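Local coordinates for protein ATPase associated with various cellular activities, AAA_5 (Staphylothermus marinus, PDB 6N0S) that probably binds nucleic acid through this N-terminal, PUA-like EVE domain of McrB, a restriction-system protein whose complete chain probably also hydrolyses ATP, at residues Arg43-Ser48 against Gly53-Ile58; Val147-Asp150 against Ile155-His158. One frame throughout, in Å; residues are numbered along the deposited sequence.

Contact 1 of 2, residues Arg43-Ser48 against Gly53-Ile58; sequences RGIRYS and GELKII
Ile-45 crosses Leu-55 at a slant where helix 39-52 packs on strand 54-61, an inner strand of the mixed sheet in this PUA-like EVE domain. The helix is followed directly by the strand it covers; Gly-53, with a phi of 80°, is the first residue to leave the helical backbone conformation. The axes of 43-48 and 54-58 run at 132° between their N-to-C directions, 9.5 Å apart at closest approach. Leu-55 points toward the helix and forks over it: CD1 meets Ile-45 CG1 at 3.4 Å, tighter than usual for two carbons, while CD2 lies 3.8 Å from Ser-48 CB. With chi1 at -157°, Ile-45 swings CG1 opposite its backbone N, and the end of the side chain comes closer to the strand than its CB direction suggests. There its CD1 meets Ile-57 CD1 tip to tip at 4.1 Å. Trp-13 of strand 12-17 touches both isoleucines and widens the apolar patch. Ser-48 brings a polar side chain to this buried contact: its OG is hydrogen-bonded to Ser-10 N and donates back to Gly-44 O at 2.8 Å. That OG stands above the carbonyl plane, and Ser-48 N reaches Gly-44 O from the opposite face at 2.9 Å.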
loop_
_atom_site.group_PDB
_atom_site.type_symbol
_atom_site.label_atom_id
_atom_site.label_comp_id
_atom_site.label_asym_id
_atom_site.label_seq_id
_atom_site.Cartn_x
_atom_site.Cartn_y
_atom_site.Cartn_z
ATOM N N ARG A 43 8.329 -0.117 9.895
ATOM C CA ARG A 43 8.476 -0.617 11.254
ATOM C C ARG A 43 7.117 -0.676 11.948
ATOM O O ARG A 43 6.781 -1.677 12.594
ATOM C CB ARG A 43 9.493 0.251 12.022
ATOM C CG ARG A 43 10.075 -0.359 13.306
ATOM C CD ARG A 43 11.546 0.139 13.598
ATOM N NE ARG A 43 11.663 1.550 13.287
ATOM C CZ ARG A 43 12.558 2.100 12.482
ATOM N NH1 ARG A 43 13.504 1.390 11.913
ATOM N NH2 ARG A 43 12.497 3.397 12.254
ATOM N N GLY A 44 6.298 0.365 11.786
ATOM C CA GLY A 44 4.971 0.366 12.392
ATOM C C GLY A 44 4.066 -0.745 11.891
ATOM O O GLY A 44 3.360 -1.397 12.672
ATOM N N ILE A 45 4.023 -0.960 10.577
ATOM C CA ILE A 45 3.087 -1.967 10.106
ATOM C C ILE A 45 3.584 -3.369 10.464
ATOM O O ILE A 45 2.789 -4.251 10.815
ATOM C CB ILE A 45 2.802 -1.773 8.598
ATOM C CG1 ILE A 45 1.452 -2.409 8.242
ATOM C CG2 ILE A 45 3.906 -2.294 7.785
ATOM C CD1 ILE A 45 0.842 -1.857 6.905
ATOM N N ARG A 46 4.897 -3.601 10.409
ATOM C CA ARG A 46 5.437 -4.890 10.836
ATOM C C ARG A 46 5.085 -5.181 12.293
ATOM O O ARG A 46 4.655 -6.289 12.633
ATOM C CB ARG A 46 6.960 -4.907 10.646
ATOM C CG ARG A 46 7.556 -6.215 10.159
ATOM C CD ARG A 46 9.061 -6.097 9.837
ATOM N NE ARG A 46 9.876 -5.726 10.996
ATOM C CZ ARG A 46 10.477 -4.545 11.171
ATOM N NH1 ARG A 46 10.382 -3.578 10.255
ATOM N NH2 ARG A 46 11.190 -4.333 12.269
ATOM N N TYR A 47 5.243 -4.188 13.171
ATOM C CA TYR A 47 4.924 -4.378 14.580
ATOM C C TYR A 47 3.419 -4.539 14.785
ATOM O O TYR A 47 2.983 -5.321 15.647
ATOM C CB TYR A 47 5.472 -3.202 15.390
ATOM C CG TYR A 47 5.197 -3.284 16.872
ATOM C CD1 TYR A 47 5.807 -4.249 17.666
ATOM C CD2 TYR A 47 4.326 -2.397 17.480
ATOM C CE1 TYR A 47 5.554 -4.326 19.038
ATOM C CE2 TYR A 47 4.063 -2.459 18.838
ATOM C CZ TYR A 47 4.681 -3.428 19.615
ATOM O OH TYR A 47 4.400 -3.481 20.960
ATOM N N SER A 48 2.614 -3.835 13.986
ATOM C CA SER A 48 1.169 -4.001 14.060
ATOM C C SER A 48 0.764 -5.416 13.666
ATOM O O SER A 48 -0.123 -6.018 14.283
ATOM C CB SER A 48 0.470 -2.985 13.146
ATOM O OG SER A 48 0.681 -1.624 13.566
ATOM N N GLY A 53 -1.976 -9.946 14.186
ATOM C CA GLY A 53 -2.130 -11.159 13.404
ATOM C C GLY A 53 -2.644 -10.934 11.992
ATOM O O GLY A 53 -2.171 -11.556 11.032
ATOM N N GLU A 54 -3.626 -10.051 11.856
ATOM C CA GLU A 54 -4.208 -9.728 10.561
ATOM C C GLU A 54 -4.545 -8.242 10.535
ATOM O O GLU A 54 -5.132 -7.722 11.485
ATOM C CB GLU A 54 -5.446 -10.596 10.328
ATOM C CG GLU A 54 -6.178 -10.294 9.049
ATOM C CD GLU A 54 -7.307 -11.288 8.718
ATOM O OE1 GLU A 54 -7.144 -12.511 8.937
ATOM O OE2 GLU A 54 -8.363 -10.827 8.226
ATOM N N LEU A 55 -4.136 -7.538 9.490
ATOM C CA LEU A 55 -4.454 -6.122 9.354
ATOM C C LEU A 55 -5.425 -5.910 8.201
ATOM O O LEU A 55 -5.447 -6.682 7.234
ATOM C CB LEU A 55 -3.182 -5.283 9.118
ATOM C CG LEU A 55 -1.971 -5.452 10.019
ATOM C CD1 LEU A 55 -0.836 -4.615 9.502
ATOM C CD2 LEU A 55 -2.303 -5.043 11.456
ATOM N N LYS A 56 -6.246 -4.870 8.318
ATOM C CA LYS A 56 -7.112 -4.440 7.228
ATOM C C LYS A 56 -6.498 -3.222 6.522
ATOM O O LYS A 56 -6.168 -2.219 7.173
ATOM C CB LYS A 56 -8.508 -4.077 7.740
ATOM C CG LYS A 56 -9.166 -5.101 8.618
ATOM C CD LYS A 56 -9.795 -6.230 7.844
ATOM C CE LYS A 56 -9.372 -7.605 8.403
ATOM N NZ LYS A 56 -9.768 -7.836 9.815
ATOM N N ILE A 57 -6.362 -3.302 5.200
ATOM C CA ILE A 57 -5.723 -2.265 4.398
ATOM C C ILE A 57 -6.765 -1.630 3.501
ATOM O O ILE A 57 -7.413 -2.315 2.694
ATOM C CB ILE A 57 -4.571 -2.837 3.559
ATOM C CG1 ILE A 57 -3.616 -3.652 4.423
ATOM C CG2 ILE A 57 -3.840 -1.717 2.798
ATOM C CD1 ILE A 57 -2.909 -2.922 5.485
ATOM N N ILE A 58 -6.943 -0.344 3.633
ATOM C CA ILE A 58 -7.735 0.420 2.678
ATOM C C ILE A 58 -6.798 1.081 1.676
ATOM O O ILE A 58 -5.763 1.641 2.046
ATOM C CB ILE A 58 -8.601 1.455 3.399
ATOM C CG1 ILE A 58 -9.632 0.745 4.290
ATOM C CG2 ILE A 58 -9.275 2.325 2.393
ATOM C CD1 ILE A 58 -10.507 1.753 5.050
#

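Contact 2 of 2, residues Val147-Asp150 against Ile155-His158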
loop_
_atom_site.group_PDB
_atom_site.type_symbol
_atom_site.label_atom_id
_atom_site.label_comp_id
_atom_site.label_asym_id
_atom_site.label_seq_id
_atom_site.Cartn_x
_atom_site.Cartn_y
_atom_site.Cartn_z
ATOM N N VAL A 147 -15.246 5.639 -2.480
ATOM C CA VAL A 147 -15.401 6.620 -1.418
ATOM C C VAL A 147 -14.525 7.827 -1.743
ATOM O O VAL A 147 -13.300 7.764 -1.638
ATOM C CB VAL A 147 -15.052 6.011 -0.058
ATOM C CG1 VAL A 147 -15.317 7.005 1.019
ATOM C CG2 VAL A 147 -15.873 4.765 0.194
ATOM N N LYS A 148 -15.154 8.933 -2.122
ATOM C CA LYS A 148 -14.419 10.148 -2.425
ATOM C C LYS A 148 -13.891 10.742 -1.121
ATOM O O LYS A 148 -14.533 10.644 -0.068
ATOM C CB LYS A 148 -15.310 11.167 -3.157
ATOM C CG LYS A 148 -15.910 10.730 -4.526
ATOM C CD LYS A 148 -15.044 11.192 -5.718
ATOM C CE LYS A 148 -15.396 10.480 -7.053
ATOM N NZ LYS A 148 -16.656 10.985 -7.714
ATOM N N TYR A 149 -12.694 11.322 -1.199
ATOM C CA TYR A 149 -12.082 11.978 -0.048
ATOM C C TYR A 149 -13.024 12.987 0.595
ATOM O O TYR A 149 -13.147 13.052 1.828
ATOM C CB TYR A 149 -10.798 12.662 -0.507
ATOM C CG TYR A 149 -10.209 13.619 0.502
ATOM C CD1 TYR A 149 -9.844 13.186 1.760
ATOM C CD2 TYR A 149 -10.018 14.961 0.183
ATOM C CE1 TYR A 149 -9.312 14.067 2.691
ATOM C CE2 TYR A 149 -9.486 15.853 1.099
ATOM C CZ TYR A 149 -9.127 15.404 2.354
ATOM O OH TYR A 149 -8.595 16.291 3.284
ATOM N N ASP A 150 -13.705 13.787 -0.228
ATOM C CA ASP A 150 -14.613 14.801 0.301
ATOM C C ASP A 150 -15.690 14.207 1.209
ATOM O O ASP A 150 -16.211 14.913 2.077
ATOM C CB ASP A 150 -15.249 15.568 -0.855
ATOM C CG ASP A 150 -15.959 16.813 -0.393
ATOM O OD1 ASP A 150 -15.272 17.757 0.071
ATOM O OD2 ASP A 150 -17.205 16.844 -0.479
ATOM N N ILE A 155 -13.031 13.563 8.885
ATOM C CA ILE A 155 -12.894 12.398 9.744
ATOM C C ILE A 155 -11.449 11.927 9.801
ATOM O O ILE A 155 -10.870 11.782 10.884
ATOM C CB ILE A 155 -13.820 11.267 9.255
ATOM C CG1 ILE A 155 -15.270 11.662 9.495
ATOM C CG2 ILE A 155 -13.477 9.949 9.934
ATOM C CD1 ILE A 155 -16.235 10.915 8.625
ATOM N N ILE A 156 -10.856 11.671 8.639
ATOM C CA ILE A 156 -9.436 11.338 8.541
ATOM C C ILE A 156 -8.651 12.621 8.287
ATOM O O ILE A 156 -9.227 13.655 7.936
ATOM C CB ILE A 156 -9.171 10.274 7.450
ATOM C CG1 ILE A 156 -9.860 10.603 6.109
ATOM C CG2 ILE A 156 -9.654 8.894 7.925
ATOM C CD1 ILE A 156 -9.083 11.547 5.177
ATOM N N SER A 157 -7.332 12.575 8.448
ATOM C CA SER A 157 -6.530 13.779 8.342
ATOM C C SER A 157 -5.543 13.621 7.193
ATOM O O SER A 157 -4.383 13.238 7.384
ATOM C CB SER A 157 -5.816 14.084 9.674
ATOM O OG SER A 157 -5.369 15.427 9.622
ATOM N N HIS A 158 -6.003 13.974 6.004
ATOM C CA HIS A 158 -5.195 13.848 4.797
ATOM C C HIS A 158 -3.920 14.688 4.872
ATOM O O HIS A 158 -2.897 14.299 4.308
ATOM C CB HIS A 158 -6.071 14.234 3.590
ATOM C CG HIS A 158 -5.355 14.264 2.280
ATOM N ND1 HIS A 158 -4.651 15.364 1.842
ATOM C CD2 HIS A 158 -5.294 13.355 1.275
ATOM C CE1 HIS A 158 -4.143 15.116 0.649
ATOM N NE2 HIS A 158 -4.527 13.906 0.276
HETATM O O HOH W 1 -8.406 15.439 5.542
#
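A single water joins Tyr-149 to the backbone of Ile-156 and His-158, and it accepts a bond from His-158 N at 2.9 Å. It also donates to Ile-156 O, at 3.1 Å. Tyr-149 OH approaches it in the plane of the ring, but the modelled separation of 2.4 Å is too short to be taken at face value, so the length of that link is doubtful. Around this polar point the side chains close in on the tyrosine from different directions. Ile-156 comes to the ring edge, near its plane, with CD1 3.5 Å from Tyr-149 CE1; a chi1 of 48° wedges its CG1 between backbone N and carbonyl carbon, turning the end of the side chain to the ring. His-158 crosses the tyrosine side chain at about a right angle, placing CB 3.3 Å from Tyr-149 OH and CD2 over one ring face. The two aromatic planes are inclined at 46° with centroids 4.9 Å apart, an oblique pairing. Lys-71 touches both aromatic side chains, and its backbone bonds to that of Tyr-149. Replacing Tyr-149 by an alanine would probably open a gap beside Ile-156 CD1 and His-158 CB, and take away the hydroxyl modelled next to the water. The contact thus ties the end of strand 138-148 to the following loop through aliphatic and aromatic contacts on the tyrosine, with direct polar bonds across it absent, which implies a join made mainly by van der Waals contact with the ring, the water satisfying Ile-156 O and His-158 N and perhaps bridging to the hydroxyl.

Overall arrangement
Both contacts bring together segments separated by only four residues, and both reach the same mixed sheet, but at different depths. Contact 1 rests on the inner strand 54-61, its centre about 11 Å from that of the chain, and four of its five touching residues are buried. Contact 2 sits at the end of an outermost strand, 138-148, about 17 Å out, and is partly buried. Strand 72-80 runs between those two strands, and the contact centres are about 20 Å apart without touching. The chemistry follows the position: aliphatic branches join helix to strand in contact 1, whereas contact 2 pairs aromatic rings and has a water lying between the tyrosine hydroxyl and the loop backbone.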